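Local coordinates for protein phosphoribosylaminoimidazole carboxylase, ATPase subunit (Thermotoga maritima, PDB 3AX6) that probably catalyses the ATP-dependent carboxylation of 5-aminoimidazole ribonucleotide with bicarbonate to N5-carboxyaminoimidazole ribonucleotide in de novo purine biosynthesis, at residues Gln76-Lys79 / Lys80-Asn83; Glu321-Ile325 / Glu326-Leu330; Arg356-Glu359 / Lys360-Ala364. All blocks are in the same frame, centred on the assembly; numbering follows the deposited sequence.

Contact 1: Gln76-Lys79 / Lys80-Asn83; sequences QTLK and KLYN
T77 and L81 meet one turn apart on helix 75-83, the connecting helix of a beta-alpha-beta crossover between strands 65-68 and 87-88 in the Rossmann-like preATP-grasp domain. Their backbones are joined by a nearly straight i to i+4 hydrogen bond, L81 N to T77 O, of 3.1 Å and 170° at the hydrogen. L81 CG also lies against that carbonyl, 3.4 Å from T77 O. Beyond it the two side chains run alongside each other and point the same way. T77 carries OG1 anti to its amide nitrogen (chi1 -179°), which brings the hydroxyl within 4.1 Å of L81 CD1. L78 adds a looser touch, its CD2 4.4 Å from L81 CD1. Both leucines also pack on I88 of strand 87-88 and I56 of helix 53-61, so the apolar side of the helix is covered by the sheet edge and a neighbouring helix.

On the polar side the side chains meet through shared partners outside the helix. K79 starts out straight, then folds at its last two torsions (chi3 -68°), so that NZ turns back toward Q76 instead of running on. Q76 NE2 and K79 NZ stand 3.0 Å apart; as two donors they do not bond each other, but both are held by the carboxylate oxygen OE2 of E96, which takes a hydrogen bond from one and a salt bridge from the other. K79 also makes a cation-pi contact with Y93, whose hydroxyl is hydrogen-bonded to N83 OD1. N83 lies beside K79, OD1 being 4.0 Å from K79 CG, while its backbone N donates to K79 O at 2.9 Å.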
loop_
_atom_site.group_PDB
_atom_site.type_symbol
_atom_site.label_atom_id
_atom_site.label_comp_id
_atom_site.label_asym_id
_atom_site.label_seq_id
_atom_site.Cartn_x
_atom_site.Cartn_y
_atom_site.Cartn_z
ATOM N N GLN A 76 -26.702 -18.267 -6.953
ATOM C CA GLN A 76 -27.135 -19.484 -7.633
ATOM C C GLN A 76 -26.452 -19.711 -8.981
ATOM O O GLN A 76 -26.111 -20.847 -9.319
ATOM C CB GLN A 76 -28.658 -19.496 -7.800
ATOM C CG GLN A 76 -29.434 -19.635 -6.482
ATOM C CD GLN A 76 -29.098 -20.908 -5.708
ATOM O OE1 GLN A 76 -29.262 -22.025 -6.209
ATOM N NE2 GLN A 76 -28.634 -20.741 -4.474
ATOM N N THR A 77 -26.245 -18.650 -9.755
ATOM C CA THR A 77 -25.578 -18.821 -11.038
ATOM C C THR A 77 -24.121 -19.196 -10.767
ATOM O O THR A 77 -23.519 -19.968 -11.514
ATOM C CB THR A 77 -25.631 -17.537 -11.907
ATOM O OG1 THR A 77 -24.989 -17.784 -13.164
ATOM C CG2 THR A 77 -24.908 -16.400 -11.232
ATOM N N LEU A 78 -23.558 -18.661 -9.685
ATOM C CA LEU A 78 -22.176 -18.970 -9.348
ATOM C C LEU A 78 -22.045 -20.430 -8.957
ATOM O O LEU A 78 -21.056 -21.080 -9.290
ATOM C CB LEU A 78 -21.680 -18.075 -8.213
ATOM C CG LEU A 78 -21.371 -16.641 -8.646
ATOM C CD1 LEU A 78 -21.081 -15.776 -7.429
ATOM C CD2 LEU A 78 -20.187 -16.646 -9.615
ATOM N N LYS A 79 -23.046 -20.942 -8.247
ATOM C CA LYS A 79 -23.041 -22.337 -7.829
ATOM C C LYS A 79 -23.037 -23.203 -9.080
ATOM O O LYS A 79 -22.366 -24.230 -9.144
ATOM C CB LYS A 79 -24.279 -22.652 -6.987
ATOM C CG LYS A 79 -24.291 -24.077 -6.451
ATOM C CD LYS A 79 -25.604 -24.434 -5.742
ATOM C CE LYS A 79 -25.793 -23.676 -4.431
ATOM N NZ LYS A 79 -25.982 -22.213 -4.635
ATOM N N LYS A 80 -23.797 -22.780 -10.079
ATOM C CA LYS A 80 -23.871 -23.505 -11.337
ATOM C C LYS A 80 -22.469 -23.608 -11.945
ATOM O O LYS A 80 -21.973 -24.703 -12.222
ATOM C CB LYS A 80 -24.827 -22.772 -12.288
ATOM C CG LYS A 80 -24.876 -23.316 -13.709
ATOM C CD LYS A 80 -26.041 -22.710 -14.491
ATOM C CE LYS A 80 -26.089 -23.215 -15.933
ATOM N NZ LYS A 80 -24.925 -22.745 -16.740
ATOM N N LEU A 81 -21.834 -22.456 -12.127
ATOM C CA LEU A 81 -20.496 -22.382 -12.697
ATOM C C LEU A 81 -19.480 -23.127 -11.846
ATOM O O LEU A 81 -18.566 -23.768 -12.370
ATOM C CB LEU A 81 -20.082 -20.925 -12.835
ATOM C CG LEU A 81 -20.978 -20.160 -13.806
ATOM C CD1 LEU A 81 -20.952 -18.687 -13.456
ATOM C CD2 LEU A 81 -20.526 -20.422 -15.250
ATOM N N TYR A 82 -19.642 -23.045 -10.532
ATOM C CA TYR A 82 -18.733 -23.722 -9.630
ATOM C C TYR A 82 -18.836 -25.235 -9.808
ATOM O O TYR A 82 -17.845 -25.949 -9.673
ATOM C CB TYR A 82 -19.042 -23.329 -8.187
ATOM C CG TYR A 82 -18.282 -24.118 -7.148
ATOM C CD1 TYR A 82 -18.786 -25.324 -6.649
ATOM C CD2 TYR A 82 -17.078 -23.643 -6.631
ATOM C CE1 TYR A 82 -18.116 -26.032 -5.653
ATOM C CE2 TYR A 82 -16.399 -24.344 -5.635
ATOM C CZ TYR A 82 -16.927 -25.535 -5.147
ATOM O OH TYR A 82 -16.279 -26.203 -4.130
ATOM N N ASN A 83 -20.035 -25.720 -10.116
ATOM C CA ASN A 83 -20.239 -27.146 -10.319
ATOM C C ASN A 83 -19.706 -27.601 -11.669
ATOM O O ASN A 83 -19.544 -28.796 -11.900
ATOM C CB ASN A 83 -21.719 -27.486 -10.189
ATOM C CG ASN A 83 -22.165 -27.567 -8.749
ATOM O OD1 ASN A 83 -23.335 -27.364 -8.435
ATOM N ND2 ASN A 83 -21.232 -27.880 -7.860
#

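Contact 2: Glu321-Ile325 / Glu326-Leu330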
loop_
_atom_site.group_PDB
_atom_site.type_symbol
_atom_site.label_atom_id
_atom_site.label_comp_id
_atom_site.label_asym_id
_atom_site.label_seq_id
_atom_site.Cartn_x
_atom_site.Cartn_y
_atom_site.Cartn_z
ATOM N N GLU A 321 -4.098 19.541 11.276
ATOM C CA GLU A 321 -4.129 19.326 12.711
ATOM C C GLU A 321 -4.038 17.828 12.976
ATOM O O GLU A 321 -3.370 17.395 13.909
ATOM C CB GLU A 321 -5.433 19.887 13.278
ATOM C CG GLU A 321 -5.473 20.074 14.781
ATOM C CD GLU A 321 -6.837 20.565 15.257
ATOM O OE1 GLU A 321 -7.565 21.173 14.446
ATOM O OE2 GLU A 321 -7.177 20.357 16.443
ATOM N N ALA A 322 -4.710 17.043 12.141
ATOM C CA ALA A 322 -4.712 15.594 12.286
ATOM C C ALA A 322 -3.359 14.981 11.953
ATOM O O ALA A 322 -2.847 14.156 12.709
ATOM C CB ALA A 322 -5.789 14.980 11.403
ATOM N N LEU A 323 -2.773 15.380 10.828
ATOM C CA LEU A 323 -1.482 14.833 10.429
ATOM C C LEU A 323 -0.364 15.257 11.372
ATOM O O LEU A 323 0.744 14.727 11.304
ATOM C CB LEU A 323 -1.137 15.241 8.999
ATOM C CG LEU A 323 -1.900 14.567 7.853
ATOM C CD1 LEU A 323 -1.347 15.090 6.527
ATOM C CD2 LEU A 323 -1.741 13.036 7.930
ATOM N N ALA A 324 -0.657 16.214 12.248
ATOM C CA ALA A 324 0.333 16.690 13.209
ATOM C C ALA A 324 0.498 15.643 14.300
ATOM O O ALA A 324 1.449 15.686 15.076
ATOM C CB ALA A 324 -0.105 18.018 13.821
ATOM N N ILE A 325 -0.437 14.700 14.349
ATOM C CA ILE A 325 -0.387 13.627 15.335
ATOM C C ILE A 325 0.466 12.475 14.793
ATOM O O ILE A 325 0.115 11.847 13.792
ATOM C CB ILE A 325 -1.810 13.102 15.662
ATOM C CG1 ILE A 325 -2.702 14.267 16.092
ATOM C CG2 ILE A 325 -1.741 12.051 16.766
ATOM C CD1 ILE A 325 -4.122 13.862 16.479
ATOM N N GLU A 326 1.588 12.204 15.463
ATOM C CA GLU A 326 2.496 11.141 15.050
ATOM C C GLU A 326 1.838 9.767 15.010
ATOM O O GLU A 326 1.185 9.351 15.961
ATOM C CB GLU A 326 3.717 11.084 15.972
ATOM C CG GLU A 326 4.689 9.983 15.579
ATOM C CD GLU A 326 5.954 9.979 16.405
ATOM O OE1 GLU A 326 5.861 9.814 17.647
ATOM O OE2 GLU A 326 7.045 10.134 15.806
ATOM N N GLY A 327 2.031 9.062 13.901
ATOM C CA GLY A 327 1.448 7.742 13.752
ATOM C C GLY A 327 0.109 7.762 13.033
ATOM O O GLY A 327 -0.402 6.713 12.654
ATOM N N LEU A 328 -0.460 8.950 12.848
ATOM C CA LEU A 328 -1.746 9.096 12.164
ATOM C C LEU A 328 -1.533 9.110 10.650
ATOM O O LEU A 328 -0.712 9.867 10.142
ATOM C CB LEU A 328 -2.417 10.414 12.599
ATOM C CG LEU A 328 -3.788 10.975 12.148
ATOM C CD1 LEU A 328 -4.073 10.681 10.684
ATOM C CD2 LEU A 328 -4.894 10.434 13.023
ATOM N N SER A 329 -2.258 8.259 9.933
ATOM C CA SER A 329 -2.175 8.238 8.480
ATOM C C SER A 329 -3.614 8.224 7.967
ATOM O O SER A 329 -4.514 7.707 8.633
ATOM C CB SER A 329 -1.409 7.008 7.980
ATOM O OG SER A 329 -2.114 5.814 8.246
ATOM N N LEU A 330 -3.835 8.796 6.791
ATOM C CA LEU A 330 -5.173 8.870 6.235
ATOM C C LEU A 330 -5.405 8.034 4.984
ATOM O O LEU A 330 -4.555 7.961 4.100
ATOM C CB LEU A 330 -5.512 10.326 5.937
ATOM C CG LEU A 330 -6.741 10.548 5.061
ATOM C CD1 LEU A 330 -7.984 10.012 5.765
ATOM C CD2 LEU A 330 -6.882 12.031 4.764
HETATM O O HOH W 1 1.067 11.650 10.925
#
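L328 folds back over I325 across a type II beta turn, I325 to L328, which leads from helix 319-323 into strand 328-332, the outermost strand of the large antiparallel sheet that the C-terminal and ATP-grasp parts of the chain share. The turn is closed by L328 N donating to I325 O at 3.1 Å, with 154° at the hydrogen. G327 takes its third position with a positive phi of 94°, where a CB would collide with the carbonyl oxygen of E326, so these backbone angles call for glycine.

Followed outward, the L328 side chain passes from turn to helix end to neighbouring helix. Its CB lies 4.1 Å from I325 CB, so the two side chains touch at their roots, and it also rests close to the carbonyl of I325. CG is held anti to the amide nitrogen (chi1 -179°), which sends it toward the last turn of the helix, 3.4 Å from A322 O. That oxygen is also the acceptor for I325 N, at 3.0 Å. At the tip the methyls diverge: CD1 approaches L323 CD2 at 4.3 Å, whereas CD2 packs on A364 CB of helix 354-364 at 3.7 Å. F347 and V349 of the adjacent strand 343-350 also touch this leucine, whose buried side chain therefore joins turn, helices and sheet.

The backbone has its own ties. G327 and S329 hydrogen-bond to strand 343-350, and R283 of the second subunit donates NH2 to L328 O, placing the turn at the dimer interface. A water sits where it can donate to I325 O at 3.0 Å and to L328 O at 2.6 Å, though other acceptors nearby compete for its two protons.

Contact 3: Arg356-Glu359 / Lys360-Ala364; sequences RALE and KALRA
E359 and R363, one helical turn apart, meet with their flat groups almost perpendicular, 82° between carboxylate and guanidinium planes. The salt bridge is face-on rather than along an N-H: both carboxylate oxygens lie over the same face of the guanidinium, E359 OE1 above R363 NH1 at 2.6 Å and OE2, 3.1 Å above the plane, nearer the NH2 side. A bend in the glutamate at chi2 (-84°) and one in the arginine at chi3 bring the two ends over each other.

R356 and K360 instead run alongside, pointing the same way. K360 is fully extended beyond CG, its CG 3.1 Å from R356 O, and its NZ comes to lie over one face of the R356 guanidinium, 3.9 Å from NH2. Both cations are gathered by D351 OD2, and NZ also donates to E326 O. With an alanine in place of K360, E326 O would probably lose its ammonium donor and D351 one of the two cations described, and a gap would open beside I325.

On another flank the L358 and L362 side chains cross at a slant, L358 CD1 3.8 Å from L362 CG. A357 and A361 turn to V300 of strand 299-305. Such a division of faces, with small apolar residues on the strands and an i to i+4 ion pair on the exposed side, is that of an amphipathic alpha-helix packed on an antiparallel sheet.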
loop_
_atom_site.group_PDB
_atom_site.type_symbol
_atom_site.label_atom_id
_atom_site.label_comp_id
_atom_site.label_asym_id
_atom_site.label_seq_id
_atom_site.Cartn_x
_atom_site.Cartn_y
_atom_site.Cartn_z
ATOM N N ARG A 356 -2.189 4.865 23.835
ATOM C CA ARG A 356 -1.839 6.160 23.266
ATOM C C ARG A 356 -2.421 6.201 21.863
ATOM O O ARG A 356 -2.816 7.254 21.369
ATOM C CB ARG A 356 -0.325 6.345 23.171
ATOM C CG ARG A 356 0.355 6.738 24.459
ATOM C CD ARG A 356 1.493 7.700 24.149
ATOM N NE ARG A 356 2.355 7.202 23.076
ATOM C CZ ARG A 356 3.275 7.936 22.454
ATOM N NH1 ARG A 356 3.455 9.204 22.796
ATOM N NH2 ARG A 356 4.018 7.404 21.489
ATOM N N ALA A 357 -2.458 5.047 21.210
ATOM C CA ALA A 357 -3.014 4.989 19.870
ATOM C C ALA A 357 -4.486 5.378 19.962
ATOM O O ALA A 357 -4.958 6.231 19.212
ATOM C CB ALA A 357 -2.867 3.587 19.290
ATOM N N LEU A 358 -5.202 4.761 20.900
ATOM C CA LEU A 358 -6.620 5.042 21.090
ATOM C C LEU A 358 -6.854 6.499 21.479
ATOM O O LEU A 358 -7.808 7.131 21.017
ATOM C CB LEU A 358 -7.202 4.126 22.169
ATOM C CG LEU A 358 -8.663 4.366 22.561
ATOM C CD1 LEU A 358 -9.569 4.141 21.357
ATOM C CD2 LEU A 358 -9.041 3.424 23.712
ATOM N N GLU A 359 -5.979 7.029 22.328
ATOM C CA GLU A 359 -6.102 8.412 22.772
ATOM C C GLU A 359 -5.971 9.354 21.587
ATOM O O GLU A 359 -6.787 10.259 21.403
ATOM C CB GLU A 359 -5.028 8.738 23.818
ATOM C CG GLU A 359 -5.129 10.155 24.404
ATOM C CD GLU A 359 -4.457 11.228 23.545
ATOM O OE1 GLU A 359 -4.780 12.423 23.728
ATOM O OE2 GLU A 359 -3.595 10.888 22.704
ATOM N N LYS A 360 -4.936 9.130 20.784
ATOM C CA LYS A 360 -4.690 9.956 19.613
ATOM C C LYS A 360 -5.845 9.835 18.628
ATOM O O LYS A 360 -6.340 10.840 18.108
ATOM C CB LYS A 360 -3.394 9.531 18.929
ATOM C CG LYS A 360 -2.129 9.778 19.733
ATOM C CD LYS A 360 -0.924 9.260 18.968
ATOM C CE LYS A 360 0.374 9.477 19.720
ATOM N NZ LYS A 360 1.555 9.071 18.900
ATOM N N ALA A 361 -6.282 8.603 18.387
ATOM C CA ALA A 361 -7.363 8.343 17.447
ATOM C C ALA A 361 -8.656 9.055 17.812
ATOM O O ALA A 361 -9.283 9.682 16.956
ATOM C CB ALA A 361 -7.608 6.850 17.333
ATOM N N LEU A 362 -9.061 8.954 19.076
ATOM C CA LEU A 362 -10.297 9.595 19.526
ATOM C C LEU A 362 -10.189 11.109 19.474
ATOM O O LEU A 362 -11.171 11.806 19.236
ATOM C CB LEU A 362 -10.643 9.151 20.946
ATOM C CG LEU A 362 -10.967 7.665 21.087
ATOM C CD1 LEU A 362 -11.451 7.385 22.508
ATOM C CD2 LEU A 362 -12.041 7.279 20.067
ATOM N N ARG A 363 -8.982 11.607 19.702
ATOM C CA ARG A 363 -8.721 13.036 19.673
ATOM C C ARG A 363 -8.832 13.545 18.234
ATOM O O ARG A 363 -9.340 14.643 17.987
ATOM C CB ARG A 363 -7.323 13.302 20.229
ATOM C CG ARG A 363 -6.944 14.763 20.345
ATOM C CD ARG A 363 -5.715 14.901 21.221
ATOM N NE ARG A 363 -4.579 14.179 20.665
ATOM C CZ ARG A 363 -3.461 13.921 21.334
ATOM N NH1 ARG A 363 -3.332 14.327 22.592
ATOM N NH2 ARG A 363 -2.471 13.258 20.751
ATOM N N ALA A 364 -8.362 12.733 17.290
ATOM C CA ALA A 364 -8.405 13.089 15.877
ATOM C C ALA A 364 -9.784 12.820 15.266
ATOM O O ALA A 364 -10.148 13.411 14.251
ATOM C CB ALA A 364 -7.338 12.312 15.116
#

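Contacts 2 and 3 form one local unit of the C-terminal domain, their centres about 10 Å apart. Across their boundary the hydrogen-bonded E326 O and K360 NZ are 3.0 Å apart, and I325 CG2 packs against K360 CD at 3.6 Å, so the turn 325-328 is held against helix 354-364. Contact 1 belongs to the preATP-grasp domain on the opposite side of the chain's centre, about 46 Å from each of the others between centres; its nearest atoms are about 31 Å from contact 2 and 36 Å from contact 3. All three lie away from the ADP pocket. Contact 2 alone reaches the second subunit of the homodimer.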